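Local coordinates for protein obscurin (Homo sapiens, PDB 2YZ8) that is a giant muscle protein built largely of immunoglobulin-like domains, of which this one probably serves as a structural module, at residues A[18-23]-A[68-73]; A[25-30]-A[62-67]. All blocks are in the same frame, centred on the assembly; numbering follows the deposited sequence.

Overall arrangement
Both contacts belong to one immunoglobulin I-set domain, a sandwich of two beta sheets. Contact 2 pairs strand 26-32 with strand 62-67, the two inner strands of the antiparallel four-stranded sheet. Contact 1 lies at one end of the sandwich. It joins strand 18-21, an outermost strand of the other sheet, and the turn after it to the loop that follows strand 62-67. Their centres are about 13 Å apart. Along the chain contact 2 is nested inside contact 1. The two touch where Leu70 CD1 rests 3.6 Å from Ala26 CB, and where Leu18 meets Leu28. Through these side chains the end of the domain is joined to the core between the sheets.

Contact 1: A[18-23]-A[68-73]; sequences LEVLEG and RNLRPQ
Leu70 packs against Val20 at one end of the immunoglobulin sandwich. Here the turn after edge strand 18-21 meets the loop leading to strand 76-82. The tight side is apolar. Val20 sends CG1 anti to its backbone N (chi1 -179°), and this methyl lies 3.5 Å from Leu70 CD1. The two side chains cross at about a right angle. Both also touch Leu91 of strand 85-94, and Leu70 rests on Ala26 of strand 26-32 as well, which places it between the two sheets. Its CD1 further lies 3.9 Å from Leu21 O, a carbonyl that is covered here without a polar partner in the model.

The outer side is looser. Glu22, just after the strand, has an extended side chain. Its CG lies beside Leu70 O, and its carboxylate atom OE2 comes 3.6 Å from Pro72 CD. This is a plain van der Waals contact with the proline ring. An alanine in place of Glu22 takes away CG and the carboxylate, which would probably leave the Pro72 ring and Leu70 O less covered on the outer side. Arg71 starts out away from 18-23, and its guanidinium forms a salt bridge with Asp74. Gly23 has a positive phi of 91°, where a side chain would jam against the preceding carbonyl. One backbone hydrogen bond ties the two sides together: Gly23 N donates to Leu70 O at 2.7 Å, with an N-H...O angle of 154°.

Contact 2: A[25-30]-A[62-67]; sequences AATLRC and MLELVV
Leu28 and Leu65 lie side by side across two antiparallel strands, pointing the same way into the interior. Their CD2 methyls meet at 4.1 Å. The other methyl of Leu28, CD1, reaches on along that face and lies 4.4 Å from Val67 CG2. The forked end of Leu28 thus spans the step between Leu65 and Val67. The small Ala26 stands opposite the branched Val67, and CB meets CB at 4.1 Å. Over this short side chain Leu70 also packs. At the other end Cys30 SG takes the crowded position between backbone N and carbonyl carbon (chi1 61°). From there it rests 3.9 Å from both Leu63 CB and Leu63 CD1.

The other face is more polar. Thr27 CG2 pushes into the notch between Glu64 and Arg29. It touches Glu64 CG at 3.4 Å and lies over the centre of the Arg29 guanidinium face. Arg29 NE and Glu64 OE2 carry opposite charges but are 4.4 Å apart, with no N-H aimed at the oxygen. A water bridges Thr27 OG1 and Glu64 OE1, donating to the carboxylate at 2.7 Å. Six backbone hydrogen bonds join Ala26 with Val67, Leu28 with Leu65 and Cys30 with Leu63. Cys30 also touches Cys80 and Trp41 of the facing sheet. This cysteine and tryptophan cluster beneath paired inner strands is typical of the immunoglobulin core.

Contact 1: A[18-23]-A[68-73]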
ATOM      1  N   LEU A  18      -9.263  -2.251  -2.559  1.00 23.87           N
ATOM      2  CA  LEU A  18      -9.773  -1.062  -3.250  1.00 23.86           C
ATOM      3  C   LEU A  18      -9.994  -1.231  -4.744  1.00 23.34           C
ATOM      4  O   LEU A  18      -9.345  -2.048  -5.396  1.00 23.14           O
ATOM      5  CB  LEU A  18      -8.895   0.172  -3.000  1.00 24.01           C
ATOM      6  CG  LEU A  18      -7.541   0.155  -2.302  1.00 24.77           C
ATOM      7  CD1 LEU A  18      -6.534  -0.747  -2.998  1.00 26.11           C
ATOM      8  CD2 LEU A  18      -7.025   1.588  -2.240  1.00 24.14           C
ATOM      9  N   GLU A  19     -10.920  -0.433  -5.267  1.00 23.04           N
ATOM     10  CA  GLU A  19     -11.196  -0.355  -6.695  1.00 23.14           C
ATOM     11  C   GLU A  19     -11.096   1.104  -7.129  1.00 22.80           C
ATOM     12  O   GLU A  19     -11.821   1.957  -6.619  1.00 22.58           O
ATOM     13  CB  GLU A  19     -12.584  -0.916  -7.011  1.00 23.07           C
ATOM     14  CG  GLU A  19     -12.891  -0.976  -8.501  1.00 24.60           C
ATOM     15  CD  GLU A  19     -14.361  -1.225  -8.801  1.00 26.71           C
ATOM     16  OE1 GLU A  19     -14.995  -0.337  -9.414  1.00 28.27           O
ATOM     17  OE2 GLU A  19     -14.883  -2.302  -8.434  1.00 28.01           O
ATOM     18  N   VAL A  20     -10.191   1.382  -8.062  1.00 22.74           N
ATOM     19  CA  VAL A  20      -9.900   2.755  -8.486  1.00 22.87           C
ATOM     20  C   VAL A  20      -9.909   2.841 -10.011  1.00 22.91           C
ATOM     21  O   VAL A  20      -9.540   1.881 -10.688  1.00 22.56           O
ATOM     22  CB  VAL A  20      -8.518   3.230  -7.950  1.00 22.73           C
ATOM     23  CG1 VAL A  20      -8.225   4.668  -8.373  1.00 23.48           C
ATOM     24  CG2 VAL A  20      -8.447   3.118  -6.433  1.00 22.62           C
ATOM     25  N   LEU A  21     -10.331   3.991 -10.539  1.00 22.91           N
ATOM     26  CA  LEU A  21     -10.285   4.257 -11.979  1.00 23.09           C
ATOM     27  C   LEU A  21      -8.852   4.327 -12.501  1.00 23.04           C
ATOM     28  O   LEU A  21      -7.944   4.770 -11.794  1.00 23.15           O
ATOM     29  CB  LEU A  21     -11.012   5.567 -12.325  1.00 23.11           C
ATOM     30  CG  LEU A  21     -12.541   5.662 -12.470  1.00 23.99           C
ATOM     31  CD1 LEU A  21     -13.122   4.533 -13.330  1.00 23.59           C
ATOM     32  CD2 LEU A  21     -13.246   5.726 -11.116  1.00 24.85           C
ATOM     33  N   GLU A  22      -8.671   3.896 -13.745  1.00 23.10           N
ATOM     34  CA  GLU A  22      -7.419   4.049 -14.485  1.00 23.42           C
ATOM     35  C   GLU A  22      -7.014   5.527 -14.552  1.00 23.47           C
ATOM     36  O   GLU A  22      -7.874   6.405 -14.651  1.00 23.49           O
ATOM     37  CB  GLU A  22      -7.609   3.500 -15.902  1.00 23.41           C
ATOM     38  CG  GLU A  22      -6.331   3.281 -16.699  1.00 23.88           C
ATOM     39  CD  GLU A  22      -6.590   2.882 -18.147  1.00 24.06           C
ATOM     40  OE1 GLU A  22      -7.763   2.888 -18.588  1.00 25.05           O
ATOM     41  OE2 GLU A  22      -5.608   2.564 -18.853  1.00 25.25           O
ATOM     42  N   GLY A  23      -5.712   5.793 -14.485  1.00 23.50           N
ATOM     43  CA  GLY A  23      -5.184   7.147 -14.655  1.00 23.77           C
ATOM     44  C   GLY A  23      -5.037   7.980 -13.393  1.00 24.05           C
ATOM     45  O   GLY A  23      -4.316   8.983 -13.388  1.00 24.16           O
ATOM     46  N   ARG A  68       1.004   6.152  -8.154  1.00 13.95           N
ATOM     47  CA  ARG A  68       0.677   7.222  -9.090  1.00 14.49           C
ATOM     48  C   ARG A  68       0.531   6.696 -10.519  1.00 14.86           C
ATOM     49  O   ARG A  68       0.980   5.588 -10.824  1.00 14.94           O
ATOM     50  CB  ARG A  68       1.720   8.337  -9.005  1.00 14.63           C
ATOM     51  CG  ARG A  68       1.614   9.153  -7.721  1.00 15.39           C
ATOM     52  CD  ARG A  68       2.788  10.092  -7.532  1.00 18.11           C
ATOM     53  NE  ARG A  68       3.961   9.387  -7.025  1.00 19.19           N
ATOM     54  CZ  ARG A  68       4.920   9.946  -6.298  1.00 19.26           C
ATOM     55  NH1 ARG A  68       4.856  11.229  -5.965  1.00 20.29           N
ATOM     56  NH2 ARG A  68       5.944   9.214  -5.892  1.00 20.08           N
ATOM     57  N   ASN A  69      -0.109   7.493 -11.376  1.00 15.17           N
ATOM     58  CA  ASN A  69      -0.364   7.132 -12.779  1.00 15.79           C
ATOM     59  C   ASN A  69      -0.875   5.694 -12.951  1.00 16.25           C
ATOM     60  O   ASN A  69      -0.257   4.877 -13.650  1.00 16.35           O
ATOM     61  CB  ASN A  69       0.883   7.378 -13.645  1.00 15.67           C
ATOM     62  CG  ASN A  69       1.298   8.845 -13.686  1.00 16.09           C
ATOM     63  OD1 ASN A  69       1.490   9.483 -12.651  1.00 16.21           O
ATOM     64  ND2 ASN A  69       1.454   9.381 -14.893  1.00 16.75           N
ATOM     65  N   LEU A  70      -2.004   5.394 -12.309  1.00 16.77           N
ATOM     66  CA  LEU A  70      -2.557   4.041 -12.322  1.00 17.25           C
ATOM     67  C   LEU A  70      -2.827   3.502 -13.722  1.00 17.55           C
ATOM     68  O   LEU A  70      -3.516   4.140 -14.529  1.00 17.49           O
ATOM     69  CB  LEU A  70      -3.838   3.950 -11.487  1.00 17.51           C
ATOM     70  CG  LEU A  70      -3.727   3.528 -10.020  1.00 17.88           C
ATOM     71  CD1 LEU A  70      -5.124   3.368  -9.473  1.00 18.01           C
ATOM     72  CD2 LEU A  70      -2.948   2.227  -9.854  1.00 17.49           C
ATOM     73  N   ARG A  71      -2.259   2.329 -13.983  1.00 17.51           N
ATOM     74  CA  ARG A  71      -2.482   1.569 -15.202  1.00 17.76           C
ATOM     75  C   ARG A  71      -3.087   0.234 -14.765  1.00 17.65           C
ATOM     76  O   ARG A  71      -2.943  -0.138 -13.600  1.00 17.30           O
ATOM     77  CB  ARG A  71      -1.149   1.303 -15.895  1.00 17.84           C
ATOM     78  CG  ARG A  71      -0.336   2.526 -16.285  1.00 18.63           C
ATOM     79  CD  ARG A  71       1.115   2.123 -16.514  1.00 20.53           C
ATOM     80  NE  ARG A  71       1.721   1.601 -15.286  1.00 21.75           N
ATOM     81  CZ  ARG A  71       2.806   0.832 -15.240  1.00 22.18           C
ATOM     82  NH1 ARG A  71       3.428   0.470 -16.354  1.00 22.02           N
ATOM     83  NH2 ARG A  71       3.268   0.417 -14.068  1.00 22.45           N
ATOM     84  N   PRO A  72      -3.753  -0.503 -15.686  1.00 17.98           N
ATOM     85  CA  PRO A  72      -4.240  -1.844 -15.322  1.00 18.10           C
ATOM     86  C   PRO A  72      -3.148  -2.798 -14.809  1.00 18.26           C
ATOM     87  O   PRO A  72      -3.429  -3.645 -13.962  1.00 18.73           O
ATOM     88  CB  PRO A  72      -4.837  -2.380 -16.632  1.00 18.18           C
ATOM     89  CG  PRO A  72      -5.143  -1.172 -17.448  1.00 17.96           C
ATOM     90  CD  PRO A  72      -4.103  -0.149 -17.077  1.00 17.86           C
ATOM     91  N   GLN A  73      -1.926  -2.658 -15.321  1.00 18.53           N
ATOM     92  CA  GLN A  73      -0.776  -3.475 -14.905  1.00 18.89           C
ATOM     93  C   GLN A  73      -0.331  -3.200 -13.470  1.00 19.25           C
ATOM     94  O   GLN A  73       0.481  -3.951 -12.922  1.00 19.62           O
ATOM     95  CB  GLN A  73       0.432  -3.241 -15.826  1.00 18.81           C
ATOM     96  CG  GLN A  73       0.231  -3.621 -17.276  1.00 18.89           C
ATOM     97  CD  GLN A  73      -0.059  -2.430 -18.175  1.00 18.34           C
ATOM     98  OE1 GLN A  73       0.276  -2.447 -19.359  1.00 18.86           O
ATOM     99  NE2 GLN A  73      -0.691  -1.401 -17.624  1.00 17.03           N
TER

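Contact 2: A[25-30]-A[62-67]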
ATOM      1  N   ALA A  25      -4.706   8.105  -8.896  1.00 24.81           N
ATOM      2  CA  ALA A  25      -3.716   7.675  -7.924  1.00 24.43           C
ATOM      3  C   ALA A  25      -4.426   6.797  -6.909  1.00 24.19           C
ATOM      4  O   ALA A  25      -5.527   7.119  -6.465  1.00 24.58           O
ATOM      5  CB  ALA A  25      -3.069   8.872  -7.243  1.00 24.70           C
ATOM      6  N   ALA A  26      -3.805   5.676  -6.566  1.00 23.73           N
ATOM      7  CA  ALA A  26      -4.345   4.778  -5.554  1.00 23.03           C
ATOM      8  C   ALA A  26      -3.646   5.043  -4.228  1.00 22.40           C
ATOM      9  O   ALA A  26      -2.419   5.057  -4.171  1.00 22.41           O
ATOM     10  CB  ALA A  26      -4.152   3.336  -5.977  1.00 23.01           C
ATOM     11  N   THR A  27      -4.424   5.269  -3.173  1.00 21.65           N
ATOM     12  CA  THR A  27      -3.861   5.424  -1.832  1.00 21.12           C
ATOM     13  C   THR A  27      -4.221   4.237  -0.944  1.00 20.69           C
ATOM     14  O   THR A  27      -5.371   4.093  -0.521  1.00 20.89           O
ATOM     15  CB  THR A  27      -4.297   6.740  -1.154  1.00 20.91           C
ATOM     16  OG1 THR A  27      -3.914   7.851  -1.971  1.00 21.05           O
ATOM     17  CG2 THR A  27      -3.633   6.877   0.205  1.00 20.83           C
ATOM     18  N   LEU A  28      -3.227   3.396  -0.675  1.00 20.09           N
ATOM     19  CA  LEU A  28      -3.390   2.241   0.202  1.00 19.71           C
ATOM     20  C   LEU A  28      -2.992   2.620   1.623  1.00 19.16           C
ATOM     21  O   LEU A  28      -1.872   3.084   1.860  1.00 18.53           O
ATOM     22  CB  LEU A  28      -2.550   1.068  -0.300  1.00 20.10           C
ATOM     23  CG  LEU A  28      -3.056   0.345  -1.552  1.00 21.29           C
ATOM     24  CD1 LEU A  28      -3.222   1.277  -2.750  1.00 22.77           C
ATOM     25  CD2 LEU A  28      -2.097  -0.764  -1.898  1.00 22.36           C
ATOM     26  N   ARG A  29      -3.913   2.423   2.563  1.00 18.46           N
ATOM     27  CA  ARG A  29      -3.709   2.868   3.943  1.00 18.06           C
ATOM     28  C   ARG A  29      -3.861   1.735   4.952  1.00 17.80           C
ATOM     29  O   ARG A  29      -4.782   0.923   4.851  1.00 17.41           O
ATOM     30  CB  ARG A  29      -4.704   3.972   4.299  1.00 17.95           C
ATOM     31  CG  ARG A  29      -4.522   5.281   3.553  1.00 18.33           C
ATOM     32  CD  ARG A  29      -5.561   6.284   4.016  1.00 19.52           C
ATOM     33  NE  ARG A  29      -5.342   7.620   3.469  1.00 21.10           N
ATOM     34  CZ  ARG A  29      -5.936   8.097   2.378  1.00 21.91           C
ATOM     35  NH1 ARG A  29      -5.670   9.328   1.966  1.00 22.65           N
ATOM     36  NH2 ARG A  29      -6.791   7.345   1.690  1.00 22.60           N
ATOM     37  N   CYS A  30      -2.957   1.698   5.928  1.00 17.25           N
ATOM     38  CA  CYS A  30      -3.104   0.820   7.087  1.00 17.28           C
ATOM     39  C   CYS A  30      -2.564   1.501   8.341  1.00 16.93           C
ATOM     40  O   CYS A  30      -1.998   2.596   8.266  1.00 17.30           O
ATOM     41  CB  CYS A  30      -2.450  -0.552   6.857  1.00 16.97           C
ATOM     42  SG  CYS A  30      -0.672  -0.518   6.535  1.00 18.20           S
HETATM   43  N   MSE A  62      -0.155   5.903  11.207  1.00 21.16           N
HETATM   44  CA  MSE A  62      -0.816   5.779   9.905  1.00 21.63           C
HETATM   45  C   MSE A  62       0.218   5.577   8.798  1.00 21.56           C
HETATM   46  O   MSE A  62       1.169   6.361   8.656  1.00 22.35           O
HETATM   47  CB  MSE A  62      -1.678   7.006   9.579  1.00 22.09           C
HETATM   48  CG  MSE A  62      -2.297   7.740  10.769  1.00 23.67           C
HETATM   49 SE   MSE A  62      -4.103   7.213  11.310  1.00 28.26          SE
HETATM   50  CE  MSE A  62      -4.494   8.718  12.454  1.00 24.65           C
ATOM     51  N   LEU A  63       0.009   4.533   8.005  1.00 22.00           N
ATOM     52  CA  LEU A  63       0.883   4.196   6.889  1.00 21.80           C
ATOM     53  C   LEU A  63       0.130   4.336   5.573  1.00 20.70           C
ATOM     54  O   LEU A  63      -1.049   3.998   5.480  1.00 20.68           O
ATOM     55  CB  LEU A  63       1.407   2.764   7.032  1.00 22.28           C
ATOM     56  CG  LEU A  63       2.282   2.458   8.251  1.00 23.00           C
ATOM     57  CD1 LEU A  63       2.455   0.959   8.377  1.00 23.12           C
ATOM     58  CD2 LEU A  63       3.627   3.166   8.163  1.00 22.99           C
ATOM     59  N   GLU A  64       0.826   4.826   4.556  1.00 19.70           N
ATOM     60  CA  GLU A  64       0.191   5.161   3.292  1.00 18.50           C
ATOM     61  C   GLU A  64       1.125   4.842   2.119  1.00 17.44           C
ATOM     62  O   GLU A  64       2.305   5.208   2.138  1.00 17.35           O
ATOM     63  CB  GLU A  64      -0.170   6.647   3.319  1.00 18.57           C
ATOM     64  CG  GLU A  64      -0.874   7.183   2.093  1.00 19.11           C
ATOM     65  CD  GLU A  64      -1.132   8.680   2.179  1.00 18.95           C
ATOM     66  OE1 GLU A  64      -1.209   9.332   1.119  1.00 19.84           O
ATOM     67  OE2 GLU A  64      -1.257   9.207   3.305  1.00 20.03           O
ATOM     68  N   LEU A  65       0.590   4.150   1.116  1.00 15.85           N
ATOM     69  CA  LEU A  65       1.286   3.934  -0.155  1.00 14.30           C
ATOM     70  C   LEU A  65       0.490   4.578  -1.279  1.00 13.54           C
ATOM     71  O   LEU A  65      -0.684   4.262  -1.491  1.00 13.30           O
ATOM     72  CB  LEU A  65       1.489   2.438  -0.459  1.00 14.31           C
ATOM     73  CG  LEU A  65       2.009   2.075  -1.862  1.00 13.27           C
ATOM     74  CD1 LEU A  65       3.504   2.362  -2.004  1.00 12.85           C
ATOM     75  CD2 LEU A  65       1.701   0.623  -2.226  1.00 13.49           C
ATOM     76  N   VAL A  66       1.140   5.482  -1.997  1.00 12.46           N
ATOM     77  CA  VAL A  66       0.524   6.136  -3.133  1.00 11.99           C
ATOM     78  C   VAL A  66       1.085   5.505  -4.401  1.00 11.84           C
ATOM     79  O   VAL A  66       2.298   5.457  -4.605  1.00 11.27           O
ATOM     80  CB  VAL A  66       0.745   7.675  -3.107  1.00 11.72           C
ATOM     81  CG1 VAL A  66      -0.024   8.348  -4.234  1.00 11.28           C
ATOM     82  CG2 VAL A  66       0.302   8.247  -1.769  1.00 11.51           C
ATOM     83  N   VAL A  67       0.183   4.984  -5.225  1.00 12.16           N
ATOM     84  CA  VAL A  67       0.534   4.422  -6.522  1.00 12.73           C
ATOM     85  C   VAL A  67       0.063   5.428  -7.560  1.00 13.25           C
ATOM     86  O   VAL A  67      -1.135   5.557  -7.802  1.00 13.66           O
ATOM     87  CB  VAL A  67      -0.162   3.058  -6.763  1.00 12.65           C
ATOM     88  CG1 VAL A  67       0.395   2.386  -8.011  1.00 12.54           C
ATOM     89  CG2 VAL A  67      -0.002   2.147  -5.554  1.00 12.53           C
TER
HETATM   90  O   HOH W   1      -2.767  10.502  -0.776  1.00 46.62           O